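Long-range contacts in cystathionine beta-lyase family protein, YNBB B.subtilis ortholog (Clostridium acetobutylicum, PDB 3HVY), which is probably a pyridoxal-phosphate-dependent lyase of the methionine gamma-lyase family, named as a cystathionine beta-lyase and linked to aluminium resistance: residues N85-E90 / Y256-E261; R114-M119 / G149-M154; S388-A393 / G407-D412. All coordinates share one frame; numbering follows the deposited sequence.

Interaction 1. Residues N85-E90 / Y256-E261. With NA (sodium ion), chain X; EDO (1,2-ethanediol), chain Z.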
loop_
_atom_site.group_PDB
_atom_site.type_symbol
_atom_site.label_atom_id
_atom_site.label_comp_id
_atom_site.label_asym_id
_atom_site.label_seq_id
_atom_site.Cartn_x
_atom_site.Cartn_y
_atom_site.Cartn_z
ATOM N N ASN D 85 6.274 21.808 -15.718
ATOM C CA ASN D 85 6.827 21.780 -17.079
ATOM C C ASN D 85 5.707 21.543 -18.120
ATOM O O ASN D 85 5.581 22.280 -19.116
ATOM C CB ASN D 85 7.845 20.668 -17.174
ATOM C CG ASN D 85 8.748 20.791 -18.398
ATOM O OD1 ASN D 85 8.526 21.633 -19.286
ATOM N ND2 ASN D 85 9.808 19.982 -18.426
ATOM N N ILE D 86 4.854 20.556 -17.875
ATOM C CA ILE D 86 3.781 20.220 -18.817
ATOM C C ILE D 86 2.832 21.406 -19.022
ATOM O O ILE D 86 2.444 21.745 -20.154
ATOM C CB ILE D 86 2.984 18.982 -18.348
ATOM C CG1 ILE D 86 3.878 17.748 -18.468
ATOM C CG2 ILE D 86 1.668 18.820 -19.156
ATOM C CD1 ILE D 86 3.351 16.482 -17.700
ATOM N N PHE D 87 2.480 22.050 -17.922
ATOM C CA PHE D 87 1.542 23.161 -17.968
ATOM C C PHE D 87 2.191 24.509 -18.309
ATOM O O PHE D 87 1.512 25.515 -18.442
ATOM C CB PHE D 87 0.791 23.260 -16.632
ATOM C CG PHE D 87 -0.295 22.231 -16.474
ATOM C CD1 PHE D 87 -1.476 22.352 -17.174
ATOM C CD2 PHE D 87 -0.134 21.143 -15.634
ATOM C CE1 PHE D 87 -2.513 21.406 -17.028
ATOM C CE2 PHE D 87 -1.124 20.205 -15.488
ATOM C CZ PHE D 87 -2.337 20.339 -16.178
ATOM N N ASN D 88 3.509 24.508 -18.410
ATOM C CA ASN D 88 4.306 25.718 -18.645
ATOM C C ASN D 88 4.065 26.794 -17.598
ATOM O O ASN D 88 3.879 27.975 -17.931
ATOM C CB ASN D 88 4.092 26.214 -20.080
ATOM C CG ASN D 88 4.608 25.227 -21.096
ATOM O OD1 ASN D 88 5.756 24.806 -21.010
ATOM N ND2 ASN D 88 3.776 24.853 -22.062
ATOM N N THR D 89 4.092 26.364 -16.332
ATOM C CA THR D 89 3.898 27.246 -15.185
ATOM C C THR D 89 5.193 27.304 -14.370
ATOM O O THR D 89 6.071 26.449 -14.521
ATOM C CB THR D 89 2.780 26.725 -14.264
ATOM O OG1 THR D 89 3.139 25.436 -13.704
ATOM C CG2 THR D 89 1.481 26.668 -14.996
ATOM N N GLU D 90 5.325 28.314 -13.532
ATOM C CA GLU D 90 6.456 28.378 -12.593
ATOM C C GLU D 90 6.408 27.223 -11.594
ATOM O O GLU D 90 7.420 26.632 -11.280
ATOM C CB GLU D 90 6.426 29.667 -11.791
ATOM C CG GLU D 90 6.699 30.893 -12.618
ATOM C CD GLU D 90 6.472 32.187 -11.851
ATOM O OE1 GLU D 90 5.989 32.195 -10.701
ATOM O OE2 GLU D 90 6.810 33.216 -12.423
ATOM N N TYR D 256 -4.492 18.649 -8.141
ATOM C CA TYR D 256 -3.361 19.452 -8.489
ATOM C C TYR D 256 -3.750 20.935 -8.518
ATOM O O TYR D 256 -4.916 21.286 -8.724
ATOM C CB TYR D 256 -2.741 18.997 -9.816
ATOM C CG TYR D 256 -3.551 19.365 -11.052
ATOM C CD1 TYR D 256 -4.529 18.508 -11.543
ATOM C CD2 TYR D 256 -3.335 20.587 -11.713
ATOM C CE1 TYR D 256 -5.293 18.869 -12.650
ATOM C CE2 TYR D 256 -4.106 20.950 -12.820
ATOM C CZ TYR D 256 -5.070 20.076 -13.290
ATOM O OH TYR D 256 -5.857 20.377 -14.387
ATOM N N ILE D 257 -2.750 21.768 -8.244
ATOM C CA ILE D 257 -2.800 23.197 -8.428
ATOM C C ILE D 257 -1.534 23.578 -9.174
ATOM O O ILE D 257 -0.476 23.067 -8.873
ATOM C CB ILE D 257 -2.880 23.963 -7.116
ATOM C CG1 ILE D 257 -4.136 23.583 -6.384
ATOM C CG2 ILE D 257 -2.778 25.545 -7.408
ATOM C CD1 ILE D 257 -4.332 24.256 -5.025
ATOM N N ALA D 258 -1.655 24.423 -10.191
ATOM C CA ALA D 258 -0.526 24.812 -11.026
ATOM C C ALA D 258 -0.659 26.269 -11.428
ATOM O O ALA D 258 -1.755 26.788 -11.657
ATOM C CB ALA D 258 -0.418 23.958 -12.278
ATOM N N GLY D 259 0.484 26.923 -11.546
ATOM C CA GLY D 259 0.514 28.343 -11.889
ATOM C C GLY D 259 1.754 29.080 -11.414
ATOM O O GLY D 259 2.827 28.497 -11.226
ATOM N N LYS D 260 1.603 30.383 -11.229
ATOM C CA LYS D 260 2.654 31.208 -10.715
ATOM C C LYS D 260 3.016 30.755 -9.329
ATOM O O LYS D 260 2.149 30.441 -8.551
ATOM C CB LYS D 260 2.218 32.700 -10.726
ATOM C CG LYS D 260 1.961 33.137 -12.178
ATOM C CD LYS D 260 2.352 34.504 -12.535
ATOM C CE LYS D 260 2.166 34.744 -14.055
ATOM N NZ LYS D 260 3.425 34.587 -14.873
ATOM N N GLU D 261 4.306 30.764 -9.018
ATOM C CA GLU D 261 4.779 30.343 -7.713
ATOM C C GLU D 261 4.083 31.089 -6.569
ATOM O O GLU D 261 3.721 30.493 -5.591
ATOM C CB GLU D 261 6.283 30.488 -7.614
ATOM C CG GLU D 261 6.933 29.959 -6.320
ATOM C CD GLU D 261 6.877 30.963 -5.161
ATOM O OE1 GLU D 261 7.033 32.188 -5.410
ATOM O OE2 GLU D 261 6.693 30.521 -3.990
HETATM NA NA NA X . 7.267 23.203 -20.436
HETATM C C1 EDO Z . 2.619 22.870 -25.452
HETATM O O1 EDO Z . 3.622 22.828 -24.397
HETATM C C2 EDO Z . 1.633 24.018 -25.379
HETATM O O2 EDO Z . 2.083 25.123 -26.199
HETATM O O HOH W 1 8.901 23.641 -22.143
HETATM O O HOH W 2 8.235 24.858 -18.608
#
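Thr89 and Glu90 run beside Gly259 and Lys260, with Thr89 CA 4.8 Å from Gly259 CA, just where helix 74-87 has ended and strand 255-259 gives way to the next helix. Asn88 ends the first helix in a Schellman motif, with positive phi. Phe87, the residue before Asn88, packs against Tyr256. Their planes lie 20° apart but are slid so far that the rings barely overlap, and the closest atoms are Phe87 CZ and Tyr256 CE2, 3.8 Å apart. The Tyr256 hydroxyl is held elsewhere, by Glu223 and Asn219. Thr89 sets CB and CG2 against the Gly259 backbone, with CB 3.5 Å from Gly259 O. Its OG1 hydrogen-bonds Ser91 O, two residues further on. Glu90 reaches over Lys260 with an extended chain. Glu90 OE1 accepts the backbone N-H of Glu261 at 2.8 Å, on the anti side and 16° out of the carboxylate plane. Lys260 is the N-cap residue of helix 261-271, so this carboxylate meets an N-H of the first helical residue. A sodium ion is bound where helix 74-87 ends by Asn85 O and OD1, Asn88 OD1 and two waters. Asn88 OD1 lies 2.3 Å from the sodium. Asn88 ND2 donates to a 1,2-ethanediol and to Asp232. The N-terminal end of helix 261-271 and the nearby Lys260 NZ, 4.4 Å from Glu90 OE2, would probably stabilise the negative charge of Glu90. The contact thus joins a buried pair of rings to a polar, solvent-facing end at Glu90 and Lys260, with the sodium bridging the last helical turn and the residue that ends it.

Interaction 2. Residues R114-M119 / G149-M154; sequences RPNDTM and GVKYKM
Thr118 and Lys151 are paired in parallel strands, with both side chains on one face of the sheet. They cross at a slant, and Thr118 OG1 lies 3.5 Å from Lys151 CB. With CG2 anti to the backbone N (OG1 at chi1 -57°), the methyl of Thr118 is carried to Lys153 CG, 4.1 Å away. Thr118 OG1 bonds Ser176. Met119 and Tyr152 take the other face. The selenium of Met119, a selenomethionine, lies obliquely beside the Tyr152 ring, a Met-aromatic contact 5.3 Å from the centroid. Val150 CG2 rests on Arg114 O at 3.4 Å.

The backbones are joined by Lys151 N to Asp117 O, Met119 N to Lys151 O and Lys153 N to Met119 O. Before them a type II turn from Arg114 to Asp117 presents Asn116 N to Gly149 O at 2.8 Å, with the donor 51° above the carbonyl plane.

Arg114 forms a salt bridge to Glu147 of a second subunit. Strand 151-154 is the outermost of its sheet in this chain. Strand 118-121 lies between it and strand 177-183, whose Leu179 and His181 meet Met119. Helix 131-134 lies on the beta-alpha-beta connection.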
loop_
_atom_site.group_PDB
_atom_site.type_symbol
_atom_site.label_atom_id
_atom_site.label_comp_id
_atom_site.label_asym_id
_atom_site.label_seq_id
_atom_site.Cartn_x
_atom_site.Cartn_y
_atom_site.Cartn_z
ATOM N N ARG D 114 -8.445 37.328 0.631
ATOM C CA ARG D 114 -8.441 37.831 1.995
ATOM C C ARG D 114 -9.702 38.658 2.252
ATOM O O ARG D 114 -10.429 39.048 1.321
ATOM C CB ARG D 114 -7.206 38.717 2.236
ATOM C CG ARG D 114 -5.854 37.980 2.053
ATOM C CD ARG D 114 -5.571 36.921 3.106
ATOM N NE ARG D 114 -4.173 36.481 2.988
ATOM C CZ ARG D 114 -3.744 35.459 2.254
ATOM N NH1 ARG D 114 -4.587 34.726 1.572
ATOM N NH2 ARG D 114 -2.443 35.163 2.205
ATOM N N PRO D 115 -9.983 38.908 3.518
ATOM C CA PRO D 115 -11.163 39.702 3.799
ATOM C C PRO D 115 -11.140 41.049 3.070
ATOM O O PRO D 115 -10.099 41.727 3.038
ATOM C CB PRO D 115 -11.083 39.892 5.327
ATOM C CG PRO D 115 -10.255 38.755 5.810
ATOM C CD PRO D 115 -9.274 38.489 4.746
ATOM N N ASN D 116 -12.308 41.446 2.567
ATOM C CA ASN D 116 -12.530 42.673 1.804
ATOM C C ASN D 116 -12.103 42.559 0.355
ATOM O O ASN D 116 -12.342 43.495 -0.405
ATOM C CB ASN D 116 -11.911 43.921 2.435
ATOM C CG ASN D 116 -12.380 44.137 3.827
ATOM O OD1 ASN D 116 -13.560 43.996 4.119
ATOM N ND2 ASN D 116 -11.451 44.444 4.716
ATOM N N ASP D 117 -11.500 41.427 -0.026
ATOM C CA ASP D 117 -11.222 41.152 -1.417
ATOM C C ASP D 117 -12.524 40.691 -2.077
ATOM O O ASP D 117 -13.427 40.192 -1.412
ATOM C CB ASP D 117 -10.232 40.009 -1.610
ATOM C CG ASP D 117 -8.802 40.364 -1.296
ATOM O OD1 ASP D 117 -8.488 41.533 -1.079
ATOM O OD2 ASP D 117 -7.962 39.433 -1.353
ATOM N N THR D 118 -12.626 40.905 -3.386
ATOM C CA THR D 118 -13.733 40.367 -4.171
ATOM C C THR D 118 -13.269 39.323 -5.171
ATOM O O THR D 118 -12.262 39.511 -5.855
ATOM C CB THR D 118 -14.480 41.446 -4.913
ATOM O OG1 THR D 118 -14.947 42.427 -3.987
ATOM C CG2 THR D 118 -15.663 40.833 -5.673
HETATM N N MSE D 119 -14.008 38.214 -5.225
HETATM C CA MSE D 119 -13.845 37.143 -6.210
HETATM C C MSE D 119 -14.957 37.313 -7.253
HETATM O O MSE D 119 -16.110 37.577 -6.906
HETATM C CB MSE D 119 -14.020 35.771 -5.549
HETATM C CG MSE D 119 -14.055 34.629 -6.503
HETATM SE SE MSE D 119 -14.521 32.928 -5.615
HETATM C CE MSE D 119 -14.789 31.846 -7.259
ATOM N N GLY D 149 -15.220 37.243 4.988
ATOM C CA GLY D 149 -15.198 38.623 4.517
ATOM C C GLY D 149 -14.909 38.806 3.049
ATOM O O GLY D 149 -14.706 39.941 2.596
ATOM N N VAL D 150 -14.895 37.716 2.306
ATOM C CA VAL D 150 -14.600 37.796 0.875
ATOM C C VAL D 150 -15.915 38.042 0.134
ATOM O O VAL D 150 -16.871 37.295 0.284
ATOM C CB VAL D 150 -13.866 36.578 0.383
ATOM C CG1 VAL D 150 -13.574 36.678 -1.137
ATOM C CG2 VAL D 150 -12.590 36.415 1.198
ATOM N N LYS D 151 -15.952 39.122 -0.634
ATOM C CA LYS D 151 -17.122 39.486 -1.428
ATOM C C LYS D 151 -17.120 38.690 -2.728
ATOM O O LYS D 151 -16.063 38.215 -3.182
ATOM C CB LYS D 151 -17.104 40.995 -1.695
ATOM C CG LYS D 151 -17.184 41.832 -0.427
ATOM C CD LYS D 151 -16.944 43.328 -0.699
ATOM C CE LYS D 151 -17.360 44.231 0.476
ATOM N NZ LYS D 151 -16.497 44.182 1.685
ATOM N N TYR D 152 -18.309 38.523 -3.308
ATOM C CA TYR D 152 -18.499 37.713 -4.501
ATOM C C TYR D 152 -19.326 38.420 -5.556
ATOM O O TYR D 152 -20.324 39.020 -5.238
ATOM C CB TYR D 152 -19.200 36.420 -4.150
ATOM C CG TYR D 152 -19.385 35.488 -5.324
ATOM C CD1 TYR D 152 -18.304 34.929 -5.937
ATOM C CD2 TYR D 152 -20.653 35.106 -5.777
ATOM C CE1 TYR D 152 -18.450 34.092 -6.997
ATOM C CE2 TYR D 152 -20.804 34.219 -6.842
ATOM C CZ TYR D 152 -19.686 33.711 -7.448
ATOM O OH TYR D 152 -19.750 32.797 -8.518
ATOM N N LYS D 153 -18.861 38.403 -6.798
ATOM C CA LYS D 153 -19.672 38.884 -7.906
ATOM C C LYS D 153 -19.707 37.782 -8.929
ATOM O O LYS D 153 -18.727 37.054 -9.089
ATOM C CB LYS D 153 -19.119 40.151 -8.567
ATOM C CG LYS D 153 -19.208 41.358 -7.720
ATOM C CD LYS D 153 -18.527 42.615 -8.316
ATOM C CE LYS D 153 -19.036 43.881 -7.583
ATOM N NZ LYS D 153 -18.387 45.174 -7.976
HETATM N N MSE D 154 -20.809 37.721 -9.670
HETATM C CA MSE D 154 -20.945 36.763 -10.721
HETATM C C MSE D 154 -21.524 37.405 -11.979
HETATM O O MSE D 154 -22.497 38.161 -11.920
HETATM C CB MSE D 154 -21.787 35.619 -10.195
HETATM C CG MSE D 154 -21.833 34.501 -11.166
HETATM SE SE MSE D 154 -23.622 34.372 -11.769
HETATM C CE MSE D 154 -23.798 33.271 -10.201
#

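Interaction 3. Residues S388-A393 / G407-D412; sequences SIELSA and GGLTFD
Ser388 touches Gly407 through its carbonyl, with Ser388 O 3.5 Å from Gly407 CA in a weak CA-H...O contact. Its hydroxyl turns elsewhere, to Tyr221. Ile389 makes the one direct hydrogen bond of the contact. Its carbonyl O accepts the N-H of Gly408 at 2.8 Å. The bond is nearly straight at hydrogen, 175°, but the donor stands 43° above the carbonyl plane. The Ile389 side chain packs on Val300 and Ala304 of helix 287-317.

Glu390 lies side by side with Leu409, the two pointing the same way. Its CG is 3.9 Å from Leu409 CD2, so the aliphatic part of the acid does the touching. The chain stays extended beyond CG and takes the carboxylate to the backbone N-H groups of Phe383 and Val384. These two bonds satisfy the buried acid, one at each oxygen. Leu391 CD1 then comes 3.5 Å from Gly407 O. The leucine puts CG anti to its backbone N (chi1 -174°), which directs CD1 to that oxygen. Leu391 N and Gly408 N lie 3.4 Å apart but are both donors, so they do not bond. A water accepts from both Leu391 N and Leu409 N, each at 3.0 Å, and bridges the segments.

Ser392 enters strand 392-396, which pairs with strand 402-406. Gly407 CA lies close to the carbonyls of Ser388, Ile389 and Glu390. Both Gly407 and Gly408 have positive phi.

Thr410 is the N-cap of helix 411-422, its OG1 capping His413 N. The arrangement is a tightly packed Gly-Gly link from strand 402-406, the central strand of the five-stranded antiparallel sheet, to helix 411-422, in the smaller part of a fold probably like that of PLP-dependent transferases.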
loop_
_atom_site.group_PDB
_atom_site.type_symbol
_atom_site.label_atom_id
_atom_site.label_comp_id
_atom_site.label_asym_id
_atom_site.label_seq_id
_atom_site.Cartn_x
_atom_site.Cartn_y
_atom_site.Cartn_z
ATOM N N SER D 388 -14.096 10.099 -12.836
ATOM C CA SER D 388 -14.953 10.273 -13.997
ATOM C C SER D 388 -14.251 10.157 -15.330
ATOM O O SER D 388 -14.901 10.289 -16.361
ATOM C CB SER D 388 -15.911 11.452 -13.861
ATOM O OG SER D 388 -15.277 12.568 -13.314
ATOM N N ILE D 389 -12.961 9.775 -15.325
ATOM C CA ILE D 389 -12.313 9.429 -16.561
ATOM C C ILE D 389 -12.764 7.991 -16.952
ATOM O O ILE D 389 -12.544 7.529 -18.083
ATOM C CB ILE D 389 -10.778 9.561 -16.423
ATOM C CG1 ILE D 389 -10.044 9.422 -17.756
ATOM C CG2 ILE D 389 -10.253 8.559 -15.364
ATOM C CD1 ILE D 389 -10.504 10.386 -18.849
ATOM N N GLU D 390 -13.355 7.273 -16.017
ATOM C CA GLU D 390 -13.953 5.973 -16.310
ATOM C C GLU D 390 -15.372 6.207 -16.760
ATOM O O GLU D 390 -16.016 7.166 -16.311
ATOM C CB GLU D 390 -13.974 5.052 -15.100
ATOM C CG GLU D 390 -12.667 4.822 -14.455
ATOM C CD GLU D 390 -12.672 3.723 -13.393
ATOM O OE1 GLU D 390 -13.278 2.613 -13.619
ATOM O OE2 GLU D 390 -12.001 3.960 -12.336
ATOM N N LEU D 391 -15.889 5.297 -17.577
ATOM C CA LEU D 391 -17.219 5.413 -18.139
ATOM C C LEU D 391 -18.233 5.610 -17.023
ATOM O O LEU D 391 -18.382 4.778 -16.105
ATOM C CB LEU D 391 -17.610 4.198 -18.996
ATOM C CG LEU D 391 -18.943 4.332 -19.740
ATOM C CD1 LEU D 391 -18.907 5.470 -20.775
ATOM C CD2 LEU D 391 -19.387 3.023 -20.369
ATOM N N SER D 392 -18.932 6.716 -17.123
ATOM C CA SER D 392 -19.949 7.088 -16.106
ATOM C C SER D 392 -20.955 8.077 -16.700
ATOM O O SER D 392 -20.773 8.573 -17.794
ATOM C CB SER D 392 -19.220 7.718 -14.932
ATOM O OG SER D 392 -18.281 8.728 -15.373
ATOM N N ALA D 393 -22.045 8.350 -15.991
ATOM C CA ALA D 393 -23.061 9.247 -16.496
ATOM C C ALA D 393 -23.868 9.728 -15.301
ATOM O O ALA D 393 -23.925 9.067 -14.261
ATOM C CB ALA D 393 -23.961 8.538 -17.454
ATOM N N GLY D 407 -16.219 9.821 -19.890
ATOM C CA GLY D 407 -15.246 8.819 -19.540
ATOM C C GLY D 407 -15.264 7.609 -20.420
ATOM O O GLY D 407 -16.095 7.483 -21.284
ATOM N N GLY D 408 -14.303 6.742 -20.156
ATOM C CA GLY D 408 -14.091 5.511 -20.851
ATOM C C GLY D 408 -12.591 5.242 -20.901
ATOM O O GLY D 408 -11.848 5.902 -21.662
ATOM N N LEU D 409 -12.145 4.280 -20.096
ATOM C CA LEU D 409 -10.719 3.936 -20.076
ATOM C C LEU D 409 -10.289 3.498 -21.452
ATOM O O LEU D 409 -9.118 3.633 -21.814
ATOM C CB LEU D 409 -10.427 2.853 -19.066
ATOM C CG LEU D 409 -10.716 3.224 -17.595
ATOM C CD1 LEU D 409 -10.713 1.994 -16.719
ATOM C CD2 LEU D 409 -9.786 4.338 -17.059
ATOM N N THR D 410 -11.221 2.933 -22.225
ATOM C CA THR D 410 -10.930 2.592 -23.605
ATOM C C THR D 410 -12.123 3.001 -24.433
ATOM O O THR D 410 -13.286 3.106 -23.930
ATOM C CB THR D 410 -10.647 1.093 -23.817
ATOM O OG1 THR D 410 -11.862 0.351 -23.708
ATOM C CG2 THR D 410 -9.634 0.568 -22.876
ATOM N N PHE D 411 -11.863 3.339 -25.683
ATOM C CA PHE D 411 -12.961 3.676 -26.567
ATOM C C PHE D 411 -13.903 2.481 -26.747
ATOM O O PHE D 411 -15.141 2.641 -26.850
ATOM C CB PHE D 411 -12.438 4.128 -27.943
ATOM C CG PHE D 411 -13.496 4.271 -28.959
ATOM C CD1 PHE D 411 -14.496 5.217 -28.795
ATOM C CD2 PHE D 411 -13.533 3.441 -30.061
ATOM C CE1 PHE D 411 -15.476 5.336 -29.699
ATOM C CE2 PHE D 411 -14.520 3.549 -30.967
ATOM C CZ PHE D 411 -15.505 4.510 -30.803
ATOM N N ASP D 412 -13.341 1.293 -26.838
ATOM C CA ASP D 412 -14.201 0.114 -26.991
ATOM C C ASP D 412 -15.213 0.050 -25.845
ATOM O O ASP D 412 -16.403 -0.254 -26.037
ATOM C CB ASP D 412 -13.349 -1.149 -27.042
ATOM C CG ASP D 412 -12.702 -1.371 -28.414
ATOM O OD1 ASP D 412 -13.407 -1.229 -29.449
ATOM O OD2 ASP D 412 -11.491 -1.694 -28.485
HETATM O O HOH W 3 -14.321 2.895 -18.469
#

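In the fold
Interactions 1 and 2 reach the same seven-stranded mixed sheet. Interaction 1 involves strand 255-259, next to one outermost strand, and interaction 2 includes strand 151-154 at the other edge. Their centres are about 25 Å apart, and interaction 2 falls within the chain stretch between the segments of interaction 1. Interaction 3 belongs to the antiparallel sheet further along the chain. Its centre lies about 27 Å from that of interaction 1 and about 37 Å from that of interaction 2, on the opposite side of the chain's centre from both. Lys244 carries the pyridoxal phosphate as its Schiff-base adduct. Its neighbours in sequence meet two contacts: Asn245 touches Ile389 in interaction 3, and Ile246 touches Phe87 in interaction 1.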